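Local structure of putative NAD(P)H-flavin oxidoreductase (Streptococcus pyogenes serotype M1, 2HAY) at residues Lys92-Asp97 with Asp142-Gln147; Pro99-Ser104 with Ser118-Tyr123; Trp43-Ser48 with Thr148-Gly153. The protein binds FMN and probably acts as an NAD(P)H-dependent oxidoreductase of the nitroreductase family. All coordinates share one frame; numbering follows the deposited sequence.

Following the chain from the N terminus, loop 43-48 comes first, after helix 32-43; its partner 148-153 lies a hundred residues on, so contact 3 closes the widest loop. Inside it, 92-97 leaves strand 84-91 and meets 142-147, closing contact 1. Nested further in, helices 99-106 and 116-130 pair in contact 2. None cross. Contacts 1 and 3 each tie a loop to long helix 137-162, and both reach FMN, whereas contact 2 joins two helices. Contacts 1 and 2 touch where Ile101 CD1 packs on Ala94 O, 3.2 Å away.

Contact 1: Lys92-Asp97 with Asp142-Gln147; sequences KHARYD and DWTAKQ. With FMN (flavin mononucleotide), chain F.
Ala94, at the centre of an inverse gamma turn in an irregular loop, presents its methyl group to one side of the helical segment 142-147, where Trp143 and Thr144 receive it. The contact is small and apolar. Ala94 CB lies 3.9 Å from Thr144 CG2, the branch set anti to the carbonyl carbon by chi1 of 58°; the other branch, OG1, has Glu91 O as its main partner, with Phe141 O a second acceptor nearby. Trp143 swings its indole toward the loop with CG anti to the backbone N (chi1 174°), and the benzo corner CZ3 comes obliquely within 3.8 Å of Ala94 O. That oxygen is satisfied by Gln127 NE2, while the indole NE1 binds Glu170 of the second subunit. One turn on, Gln147 NE2 donates to Trp143 O at 3.0 Å in a nearly straight bond and also bonds Glu170 of the second subunit; Gln147 OE1 lies 3.2 Å from the flavin methyl C7M and accepts a probable hydrogen bond from Ser48 N. The contact thus binds the loop leaving strand 84-91 to the flank of helix 137-162, with Phe126 and Gln127 of helix 116-130 also packing on the Trp143 ring.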
loop_
_atom_site.group_PDB
_atom_site.type_symbol
_atom_site.label_atom_id
_atom_site.label_comp_id
_atom_site.label_asym_id
_atom_site.label_seq_id
_atom_site.Cartn_x
_atom_site.Cartn_y
_atom_site.Cartn_z
ATOM N N LYS B 92 -4.796 -14.657 7.000
ATOM C CA LYS B 92 -5.211 -15.623 5.977
ATOM C C LYS B 92 -6.689 -15.891 6.110
ATOM O O LYS B 92 -7.287 -15.635 7.159
ATOM C CB LYS B 92 -4.458 -16.956 6.148
ATOM C CG LYS B 92 -2.943 -16.831 5.924
ATOM C CD LYS B 92 -2.271 -18.176 6.123
ATOM C CE LYS B 92 -0.831 -18.177 5.563
ATOM N NZ LYS B 92 -0.132 -19.452 5.959
ATOM N N HIS B 93 -7.280 -16.409 5.052
ATOM C CA HIS B 93 -8.655 -16.907 5.133
ATOM C C HIS B 93 -9.721 -15.883 5.523
ATOM O O HIS B 93 -10.714 -16.201 6.185
ATOM C CB HIS B 93 -8.693 -18.128 6.047
ATOM C CG HIS B 93 -7.821 -19.238 5.562
ATOM N ND1 HIS B 93 -8.061 -19.905 4.372
ATOM C CD2 HIS B 93 -6.714 -19.799 6.098
ATOM C CE1 HIS B 93 -7.139 -20.837 4.206
ATOM N NE2 HIS B 93 -6.303 -20.785 5.231
ATOM N N ALA B 94 -9.523 -14.646 5.086
ATOM C CA ALA B 94 -10.501 -13.598 5.385
ATOM C C ALA B 94 -11.642 -13.642 4.373
ATOM O O ALA B 94 -11.893 -12.664 3.676
ATOM C CB ALA B 94 -9.797 -12.197 5.455
ATOM N N ARG B 95 -12.340 -14.786 4.314
ATOM C CA ARG B 95 -13.458 -14.998 3.408
ATOM C C ARG B 95 -14.682 -14.266 3.970
ATOM O O ARG B 95 -14.767 -14.036 5.173
ATOM C CB ARG B 95 -13.746 -16.509 3.299
ATOM C CG ARG B 95 -14.470 -16.940 2.015
ATOM C CD ARG B 95 -14.455 -18.471 1.869
ATOM N NE ARG B 95 -15.249 -18.918 0.741
ATOM C CZ ARG B 95 -16.549 -19.220 0.789
ATOM N NH1 ARG B 95 -17.230 -19.130 1.936
ATOM N NH2 ARG B 95 -17.176 -19.600 -0.319
ATOM N N TYR B 96 -15.636 -13.921 3.109
ATOM C CA TYR B 96 -16.821 -13.168 3.530
ATOM C C TYR B 96 -17.544 -13.769 4.750
ATOM O O TYR B 96 -18.124 -13.023 5.541
ATOM C CB TYR B 96 -17.812 -12.974 2.366
ATOM C CG TYR B 96 -18.369 -14.263 1.811
ATOM C CD1 TYR B 96 -17.700 -14.950 0.804
ATOM C CD2 TYR B 96 -19.561 -14.798 2.302
ATOM C CE1 TYR B 96 -18.190 -16.146 0.317
ATOM C CE2 TYR B 96 -20.065 -16.020 1.820
ATOM C CZ TYR B 96 -19.382 -16.668 0.822
ATOM O OH TYR B 96 -19.870 -17.853 0.326
ATOM N N ASP B 97 -17.492 -15.101 4.916
ATOM C CA ASP B 97 -18.205 -15.740 6.025
ATOM C C ASP B 97 -17.327 -16.101 7.224
ATOM O O ASP B 97 -17.769 -16.817 8.120
ATOM C CB ASP B 97 -18.990 -16.959 5.527
ATOM C CG ASP B 97 -18.094 -18.023 4.927
ATOM O OD1 ASP B 97 -18.489 -19.208 4.924
ATOM O OD2 ASP B 97 -16.980 -17.666 4.484
ATOM N N ASP B 142 -3.379 -12.369 -0.487
ATOM C CA ASP B 142 -2.757 -11.262 -1.215
ATOM C C ASP B 142 -3.622 -10.007 -1.063
ATOM O O ASP B 142 -3.103 -8.898 -0.968
ATOM C CB ASP B 142 -2.491 -11.642 -2.675
ATOM C CG ASP B 142 -1.178 -12.414 -2.854
ATOM O OD1 ASP B 142 -0.258 -12.267 -2.022
ATOM O OD2 ASP B 142 -1.028 -13.148 -3.850
ATOM N N TRP B 143 -4.938 -10.191 -0.944
ATOM C CA TRP B 143 -5.813 -9.079 -0.656
ATOM C C TRP B 143 -5.598 -8.422 0.708
ATOM O O TRP B 143 -5.516 -7.185 0.798
ATOM C CB TRP B 143 -7.260 -9.506 -0.833
ATOM C CG TRP B 143 -8.260 -8.484 -0.438
ATOM C CD1 TRP B 143 -8.484 -7.266 -1.031
ATOM C CD2 TRP B 143 -9.203 -8.588 0.642
ATOM N NE1 TRP B 143 -9.527 -6.618 -0.407
ATOM C CE2 TRP B 143 -9.986 -7.398 0.627
ATOM C CE3 TRP B 143 -9.478 -9.575 1.603
ATOM C CZ2 TRP B 143 -11.021 -7.155 1.558
ATOM C CZ3 TRP B 143 -10.509 -9.340 2.526
ATOM C CH2 TRP B 143 -11.268 -8.128 2.494
ATOM N N THR B 144 -5.500 -9.208 1.779
ATOM C CA THR B 144 -5.140 -8.600 3.062
ATOM C C THR B 144 -3.719 -8.041 3.072
ATOM O O THR B 144 -3.459 -6.976 3.691
ATOM C CB THR B 144 -5.356 -9.552 4.268
ATOM O OG1 THR B 144 -4.572 -10.736 4.070
ATOM C CG2 THR B 144 -6.818 -9.941 4.358
ATOM N N ALA B 145 -2.797 -8.760 2.410
ATOM C CA ALA B 145 -1.422 -8.278 2.265
ATOM C C ALA B 145 -1.396 -6.895 1.580
ATOM O O ALA B 145 -0.630 -6.003 2.012
ATOM C CB ALA B 145 -0.537 -9.295 1.545
ATOM N N LYS B 146 -2.261 -6.680 0.578
ATOM C CA LYS B 146 -2.362 -5.353 -0.079
ATOM C C LYS B 146 -2.653 -4.257 0.912
ATOM O O LYS B 146 -2.056 -3.170 0.822
ATOM C CB LYS B 146 -3.438 -5.307 -1.147
ATOM C CG LYS B 146 -3.111 -6.061 -2.425
ATOM C CD LYS B 146 -4.294 -6.107 -3.355
ATOM C CE LYS B 146 -3.974 -6.977 -4.547
ATOM N NZ LYS B 146 -5.147 -7.100 -5.466
ATOM N N GLN B 147 -3.585 -4.509 1.843
ATOM C CA GLN B 147 -3.926 -3.482 2.846
ATOM C C GLN B 147 -2.699 -3.025 3.650
ATOM O O GLN B 147 -2.550 -1.837 3.977
ATOM C CB GLN B 147 -5.059 -3.929 3.792
ATOM C CG GLN B 147 -6.287 -4.618 3.114
ATOM C CD GLN B 147 -6.831 -3.859 1.940
ATOM O OE1 GLN B 147 -7.223 -2.698 2.057
ATOM N NE2 GLN B 147 -6.863 -4.517 0.786
HETATM N N1 FMN F . -15.069 3.084 1.484
HETATM C C2 FMN F . -16.151 3.091 0.608
HETATM O O2 FMN F . -17.177 3.747 0.851
HETATM N N3 FMN F . -16.115 2.351 -0.559
HETATM C C4 FMN F . -15.024 1.566 -0.903
HETATM O O4 FMN F . -15.219 0.556 -1.596
HETATM C C4A FMN F . -13.918 1.558 -0.034
HETATM N N5 FMN F . -12.801 0.764 -0.360
HETATM C C5A FMN F . -11.662 0.750 0.450
HETATM C C6 FMN F . -10.553 0.001 0.073
HETATM C C7 FMN F . -9.408 -0.040 0.866
HETATM C C7M FMN F . -8.094 -0.316 0.162
HETATM C C8 FMN F . -9.400 0.696 2.067
HETATM C C8M FMN F . -8.080 1.165 2.598
HETATM C C9 FMN F . -10.524 1.444 2.451
HETATM C C9A FMN F . -11.661 1.494 1.640
HETATM N N10 FMN F . -12.790 2.278 1.989
HETATM C C10 FMN F . -13.930 2.322 1.160
HETATM C "C1'" FMN F . -12.851 2.875 3.367
HETATM C "C2'" FMN F . -12.989 1.835 4.493
HETATM O "O2'" FMN F . -14.322 1.355 4.597
HETATM C "C3'" FMN F . -12.546 2.521 5.787
HETATM O "O3'" FMN F . -11.172 2.779 5.638
HETATM C "C4'" FMN F . -12.780 1.768 7.107
HETATM O "O4'" FMN F . -14.161 1.669 7.414
HETATM C "C5'" FMN F . -12.006 2.460 8.246
HETATM O "O5'" FMN F . -12.555 3.729 8.607
HETATM P P FMN F . -11.862 5.176 8.348
HETATM O O1P FMN F . -12.948 6.150 7.980
HETATM O O2P FMN F . -10.816 5.162 7.268
HETATM O O3P FMN F . -11.217 5.647 9.599
#

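Contact 2: Pro99-Ser104 with Ser118-Tyr123; sequences PAIKNS and SRLKLY. With SO4 (sulfate ion), chain G.
Ile101 carries the largest share of this contact, pressing one methyl group between Leu120 and Tyr123 of the facing helix. The methyl is CG2, placed roughly anti to the backbone N, and it reaches both partners at once: Leu120 CD2 at 3.8 Å and Tyr123 CD1 at 3.7 Å. Leu120, with CG beside its backbone N (chi1 -72°), runs past Ile101 in the opposite direction. Tyr123 meets the same methyl obliquely with CD1, and Arg119 O lies over one face of its ring, near the rim. No hydrogen bond joins the two segments directly.

A polar link runs beside the apolar one. Ser104 OG donates to Ile101 O at 2.6 Å, within its own helix, and accepts a bond from a water 2.8 Å away; the same water lies 3.2 Å from Tyr123 OH, bridging the helices through solvent. The phenol oxygen also approaches a bound sulfate, whose O1 sits near the plane of the Tyr123 ring, at its edge. Arg119 NH2 comes within 2.9 Å of that O1, as suits a cationic group beside an anion that was probably supplied by the crystallisation liquor. Arg119 and Leu122 also touch Arg23 and Trp73 of the second subunit.

In the fold, the contact pairs helix 99-106 with helix 116-130. Leu105 of the first helix packs on Arg119, Leu120 and Tyr123 of the second, and the loop residues Ile49, Leu51 and Ala94 cover Ile101.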
loop_
_atom_site.group_PDB
_atom_site.type_symbol
_atom_site.label_atom_id
_atom_site.label_comp_id
_atom_site.label_asym_id
_atom_site.label_seq_id
_atom_site.Cartn_x
_atom_site.Cartn_y
_atom_site.Cartn_z
ATOM N N PRO B 99 -14.938 -15.545 10.725
ATOM C CA PRO B 99 -15.085 -14.818 11.998
ATOM C C PRO B 99 -14.446 -13.430 11.936
ATOM O O PRO B 99 -15.037 -12.474 12.432
ATOM C CB PRO B 99 -14.374 -15.727 13.018
ATOM C CG PRO B 99 -14.403 -17.096 12.400
ATOM C CD PRO B 99 -14.237 -16.831 10.911
ATOM N N ALA B 100 -13.272 -13.305 11.307
ATOM C CA ALA B 100 -12.652 -11.970 11.126
ATOM C C ALA B 100 -13.575 -10.930 10.453
ATOM O O ALA B 100 -13.698 -9.799 10.946
ATOM C CB ALA B 100 -11.294 -12.059 10.399
ATOM N N ILE B 101 -14.218 -11.305 9.343
ATOM C CA ILE B 101 -15.109 -10.367 8.632
ATOM C C ILE B 101 -16.311 -9.998 9.512
ATOM O O ILE B 101 -16.727 -8.845 9.555
ATOM C CB ILE B 101 -15.543 -10.844 7.198
ATOM C CG1 ILE B 101 -14.603 -10.299 6.107
ATOM C CG2 ILE B 101 -16.867 -10.245 6.809
ATOM C CD1 ILE B 101 -13.381 -11.065 5.948
ATOM N N LYS B 102 -16.839 -10.984 10.227
ATOM C CA LYS B 102 -17.954 -10.778 11.163
ATOM C C LYS B 102 -17.572 -9.835 12.314
ATOM O O LYS B 102 -18.343 -8.968 12.708
ATOM C CB LYS B 102 -18.427 -12.125 11.714
ATOM C CG LYS B 102 -19.748 -12.050 12.457
ATOM C CD LYS B 102 -20.122 -13.366 13.094
ATOM C CE LYS B 102 -21.269 -13.153 14.098
ATOM N NZ LYS B 102 -21.931 -14.453 14.435
ATOM N N ASN B 103 -16.366 -9.999 12.837
ATOM C CA ASN B 103 -15.913 -9.165 13.932
ATOM C C ASN B 103 -15.701 -7.713 13.523
ATOM O O ASN B 103 -15.844 -6.812 14.337
ATOM C CB ASN B 103 -14.648 -9.746 14.550
ATOM C CG ASN B 103 -14.905 -11.045 15.287
ATOM O OD1 ASN B 103 -15.999 -11.280 15.804
ATOM N ND2 ASN B 103 -13.885 -11.890 15.358
ATOM N N SER B 104 -15.393 -7.496 12.247
ATOM C CA SER B 104 -15.104 -6.163 11.735
ATOM C C SER B 104 -16.405 -5.348 11.631
ATOM O O SER B 104 -16.394 -4.120 11.707
ATOM C CB SER B 104 -14.348 -6.239 10.395
ATOM O OG SER B 104 -15.161 -6.735 9.340
ATOM N N SER B 118 -27.122 -8.282 5.694
ATOM C CA SER B 118 -27.126 -7.540 4.442
ATOM C C SER B 118 -25.714 -7.105 4.014
ATOM O O SER B 118 -25.404 -7.133 2.822
ATOM C CB SER B 118 -28.045 -6.327 4.517
ATOM O OG SER B 118 -27.326 -5.176 4.936
ATOM N N ARG B 119 -24.879 -6.677 4.968
ATOM C CA ARG B 119 -23.484 -6.371 4.629
ATOM C C ARG B 119 -22.741 -7.629 4.206
ATOM O O ARG B 119 -22.018 -7.611 3.216
ATOM C CB ARG B 119 -22.750 -5.607 5.737
ATOM C CG ARG B 119 -22.638 -4.113 5.429
ATOM C CD ARG B 119 -22.802 -3.274 6.693
ATOM N NE ARG B 119 -22.878 -1.823 6.457
ATOM C CZ ARG B 119 -21.833 -1.051 6.156
ATOM N NH1 ARG B 119 -21.993 0.262 5.977
ATOM N NH2 ARG B 119 -20.622 -1.590 6.020
ATOM N N LEU B 120 -22.972 -8.729 4.921
ATOM C CA LEU B 120 -22.331 -10.004 4.580
ATOM C C LEU B 120 -22.626 -10.410 3.134
ATOM O O LEU B 120 -21.753 -10.954 2.438
ATOM C CB LEU B 120 -22.720 -11.114 5.555
ATOM C CG LEU B 120 -22.095 -10.993 6.952
ATOM C CD1 LEU B 120 -22.599 -12.121 7.856
ATOM C CD2 LEU B 120 -20.596 -11.007 6.865
ATOM N N LYS B 121 -23.839 -10.097 2.689
ATOM C CA LYS B 121 -24.279 -10.372 1.330
ATOM C C LYS B 121 -23.529 -9.534 0.294
ATOM O O LYS B 121 -23.204 -10.033 -0.776
ATOM C CB LYS B 121 -25.781 -10.128 1.212
ATOM C CG LYS B 121 -26.449 -10.933 0.146
ATOM C CD LYS B 121 -27.888 -11.269 0.576
ATOM C CE LYS B 121 -28.357 -12.596 -0.020
ATOM N NZ LYS B 121 -28.863 -13.539 1.045
ATOM N N LEU B 122 -23.274 -8.268 0.609
ATOM C CA LEU B 122 -22.409 -7.433 -0.223
ATOM C C LEU B 122 -20.965 -7.931 -0.233
ATOM O O LEU B 122 -20.290 -7.940 -1.275
ATOM C CB LEU B 122 -22.399 -5.986 0.276
ATOM C CG LEU B 122 -22.717 -4.955 -0.812
ATOM C CD1 LEU B 122 -22.517 -3.560 -0.236
ATOM C CD2 LEU B 122 -21.895 -5.188 -2.118
ATOM N N TYR B 123 -20.473 -8.309 0.937
ATOM C CA TYR B 123 -19.079 -8.773 1.026
ATOM C C TYR B 123 -18.940 -10.067 0.251
ATOM O O TYR B 123 -17.909 -10.313 -0.342
ATOM C CB TYR B 123 -18.604 -8.935 2.473
ATOM C CG TYR B 123 -18.557 -7.651 3.287
ATOM C CD1 TYR B 123 -18.529 -7.697 4.674
ATOM C CD2 TYR B 123 -18.569 -6.398 2.672
ATOM C CE1 TYR B 123 -18.490 -6.539 5.428
ATOM C CE2 TYR B 123 -18.524 -5.223 3.416
ATOM C CZ TYR B 123 -18.481 -5.308 4.801
ATOM O OH TYR B 123 -18.454 -4.160 5.566
HETATM S S SO4 G . -18.140 -0.489 3.373
HETATM O O1 SO4 G . -19.176 -1.564 3.506
HETATM O O2 SO4 G . -17.235 -0.935 2.226
HETATM O O3 SO4 G . -18.867 0.896 3.054
HETATM O O4 SO4 G . -17.275 -0.349 4.714
HETATM O O HOH W 1 -16.443 -4.631 7.974
#

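Contact 3: Trp43-Ser48 with Thr148-Gly153; sequences WLSPSS and TYIALG. With FMN (flavin mononucleotide), chain F.
Ser45 and Pro46 pack against Ile150 and Ala151 in a buried loop-to-helix contact close to the centre of the chain, where the connection between helix 32-43 and strand 54-59 runs over long helix 137-162. The backbones come close at one point, with the CA atoms of Ser45 and Ala151 5.7 Å apart. The small side chains at this point permit such an approach: Ser45 OG, set beside its own backbone N (chi1 -67°), rests 3.5 Å from Ala151 CA. It makes no hydrogen bond to the facing segment. Its strongest partner is Ala41 O, and Asn154 OD1, one turn further along helix 137-162, is also within bonding range.

The next residues lead to the flavin. Ile150 uses both branches of its side chain. CG2, anti to the backbone N, lies 4.1 Å from Pro46 CD, the proline ring and the isoleucine being turned at an angle to each other, while the extended arm brings CD1 to 3.6 Å from Pro46 O. The same CD1 meets the flavin methyl C8M at 3.2 Å. Pro46 in turn places CB 3.1 Å from the ribityl oxygen O3', and the peptide joining Ser47 to Ser48 lies against one face of the dimethylbenzene ring at its rim, with Ser48 N 3.2 Å from C8.

Across the dimer, Leu44 O is bonded to Arg213 of the second subunit and Ser48 OG to Glu170 of that subunit. Gly74, Ala21, Gly171 and others of the second subunit hydrogen-bond the same FMN. A cofactor packed by one subunit at its dimethylbenzene end and hydrogen-bonded by the other is the interfacial flavin site characteristic of the nitroreductase family.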
loop_
_atom_site.group_PDB
_atom_site.type_symbol
_atom_site.label_atom_id
_atom_site.label_comp_id
_atom_site.label_asym_id
_atom_site.label_seq_id
_atom_site.Cartn_x
_atom_site.Cartn_y
_atom_site.Cartn_z
ATOM N N TRP B 43 -1.484 1.558 12.574
ATOM C CA TRP B 43 -2.706 1.175 13.263
ATOM C C TRP B 43 -3.926 1.948 12.764
ATOM O O TRP B 43 -5.008 1.380 12.641
ATOM C CB TRP B 43 -2.515 1.406 14.760
ATOM C CG TRP B 43 -3.736 1.217 15.611
ATOM C CD1 TRP B 43 -4.511 0.095 15.706
ATOM C CD2 TRP B 43 -4.296 2.169 16.518
ATOM N NE1 TRP B 43 -5.540 0.298 16.615
ATOM C CE2 TRP B 43 -5.424 1.559 17.130
ATOM C CE3 TRP B 43 -3.951 3.482 16.881
ATOM C CZ2 TRP B 43 -6.214 2.220 18.083
ATOM C CZ3 TRP B 43 -4.736 4.147 17.818
ATOM C CH2 TRP B 43 -5.864 3.512 18.414
ATOM N N LEU B 44 -3.747 3.249 12.531
ATOM C CA LEU B 44 -4.816 4.180 12.111
ATOM C C LEU B 44 -5.082 4.218 10.616
ATOM O O LEU B 44 -6.021 4.899 10.176
ATOM C CB LEU B 44 -4.498 5.597 12.582
ATOM C CG LEU B 44 -4.674 5.718 14.104
ATOM C CD1 LEU B 44 -4.307 7.074 14.651
ATOM C CD2 LEU B 44 -6.094 5.360 14.451
ATOM N N SER B 45 -4.260 3.498 9.852
ATOM C CA SER B 45 -4.467 3.331 8.415
ATOM C C SER B 45 -5.812 2.699 8.062
ATOM O O SER B 45 -6.302 1.839 8.782
ATOM C CB SER B 45 -3.377 2.464 7.776
ATOM O OG SER B 45 -2.138 3.114 7.824
ATOM N N PRO B 46 -6.393 3.107 6.921
ATOM C CA PRO B 46 -7.598 2.428 6.478
ATOM C C PRO B 46 -7.299 1.063 5.867
ATOM O O PRO B 46 -6.235 0.838 5.277
ATOM C CB PRO B 46 -8.173 3.401 5.446
ATOM C CG PRO B 46 -6.918 4.013 4.824
ATOM C CD PRO B 46 -6.012 4.211 6.009
ATOM N N SER B 47 -8.241 0.145 6.004
ATOM C CA SER B 47 -8.129 -1.117 5.322
ATOM C C SER B 47 -9.479 -1.370 4.691
ATOM O O SER B 47 -10.508 -0.905 5.192
ATOM C CB SER B 47 -7.744 -2.249 6.298
ATOM O OG SER B 47 -8.639 -2.282 7.403
ATOM N N SER B 48 -9.479 -2.094 3.578
ATOM C CA SER B 48 -10.716 -2.442 2.895
ATOM C C SER B 48 -11.724 -3.083 3.846
ATOM O O SER B 48 -11.393 -3.983 4.639
ATOM C CB SER B 48 -10.394 -3.359 1.734
ATOM O OG SER B 48 -11.538 -3.653 0.998
ATOM N N THR B 148 -1.816 -3.963 3.968
ATOM C CA THR B 148 -0.623 -3.654 4.789
ATOM C C THR B 148 0.316 -2.716 4.077
ATOM O O THR B 148 1.041 -1.960 4.740
ATOM C CB THR B 148 0.167 -4.907 5.238
ATOM O OG1 THR B 148 0.871 -5.460 4.107
ATOM C CG2 THR B 148 -0.764 -5.931 5.874
ATOM N N TYR B 149 0.317 -2.752 2.740
ATOM C CA TYR B 149 1.099 -1.776 1.931
ATOM C C TYR B 149 0.615 -0.320 2.123
ATOM O O TYR B 149 1.414 0.594 2.015
ATOM C CB TYR B 149 1.132 -2.162 0.451
ATOM C CG TYR B 149 2.007 -3.359 0.174
ATOM C CD1 TYR B 149 1.563 -4.675 0.463
ATOM C CD2 TYR B 149 3.272 -3.201 -0.373
ATOM C CE1 TYR B 149 2.382 -5.772 0.224
ATOM C CE2 TYR B 149 4.105 -4.320 -0.609
ATOM C CZ TYR B 149 3.652 -5.584 -0.315
ATOM O OH TYR B 149 4.451 -6.678 -0.558
ATOM N N ILE B 150 -0.673 -0.102 2.395
ATOM C CA ILE B 150 -1.157 1.245 2.812
ATOM C C ILE B 150 -0.432 1.727 4.099
ATOM O O ILE B 150 0.056 2.890 4.186
ATOM C CB ILE B 150 -2.700 1.278 3.024
ATOM C CG1 ILE B 150 -3.438 0.752 1.779
ATOM C CG2 ILE B 150 -3.178 2.693 3.486
ATOM C CD1 ILE B 150 -4.969 0.697 1.891
ATOM N N ALA B 151 -0.376 0.826 5.084
ATOM C CA ALA B 151 0.292 1.048 6.364
ATOM C C ALA B 151 1.776 1.233 6.131
ATOM O O ALA B 151 2.379 2.122 6.708
ATOM C CB ALA B 151 0.056 -0.136 7.317
ATOM N N LEU B 152 2.355 0.412 5.263
ATOM C CA LEU B 152 3.742 0.591 4.893
ATOM C C LEU B 152 4.010 2.025 4.448
ATOM O O LEU B 152 4.973 2.668 4.901
ATOM C CB LEU B 152 4.122 -0.391 3.795
ATOM C CG LEU B 152 5.605 -0.521 3.482
ATOM C CD1 LEU B 152 6.362 -1.098 4.701
ATOM C CD2 LEU B 152 5.706 -1.435 2.281
ATOM N N GLY B 153 3.164 2.512 3.546
ATOM C CA GLY B 153 3.225 3.872 3.062
ATOM C C GLY B 153 3.097 4.911 4.169
ATOM O O GLY B 153 3.886 5.859 4.225
HETATM N N1 FMN F . -15.069 3.084 1.484
HETATM C C2 FMN F . -16.151 3.091 0.608
HETATM O O2 FMN F . -17.177 3.747 0.851
HETATM N N3 FMN F . -16.115 2.351 -0.559
HETATM C C4 FMN F . -15.024 1.566 -0.903
HETATM O O4 FMN F . -15.219 0.556 -1.596
HETATM C C4A FMN F . -13.918 1.558 -0.034
HETATM N N5 FMN F . -12.801 0.764 -0.360
HETATM C C5A FMN F . -11.662 0.750 0.450
HETATM C C6 FMN F . -10.553 0.001 0.073
HETATM C C7 FMN F . -9.408 -0.040 0.866
HETATM C C7M FMN F . -8.094 -0.316 0.162
HETATM C C8 FMN F . -9.400 0.696 2.067
HETATM C C8M FMN F . -8.080 1.165 2.598
HETATM C C9 FMN F . -10.524 1.444 2.451
HETATM C C9A FMN F . -11.661 1.494 1.640
HETATM N N10 FMN F . -12.790 2.278 1.989
HETATM C C10 FMN F . -13.930 2.322 1.160
HETATM C "C1'" FMN F . -12.851 2.875 3.367
HETATM C "C2'" FMN F . -12.989 1.835 4.493
HETATM O "O2'" FMN F . -14.322 1.355 4.597
HETATM C "C3'" FMN F . -12.546 2.521 5.787
HETATM O "O3'" FMN F . -11.172 2.779 5.638
HETATM C "C4'" FMN F . -12.780 1.768 7.107
HETATM O "O4'" FMN F . -14.161 1.669 7.414
HETATM C "C5'" FMN F . -12.006 2.460 8.246
HETATM O "O5'" FMN F . -12.555 3.729 8.607
HETATM P P FMN F . -11.862 5.176 8.348
HETATM O O1P FMN F . -12.948 6.150 7.980
HETATM O O2P FMN F . -10.816 5.162 7.268
HETATM O O3P FMN F . -11.217 5.647 9.599
#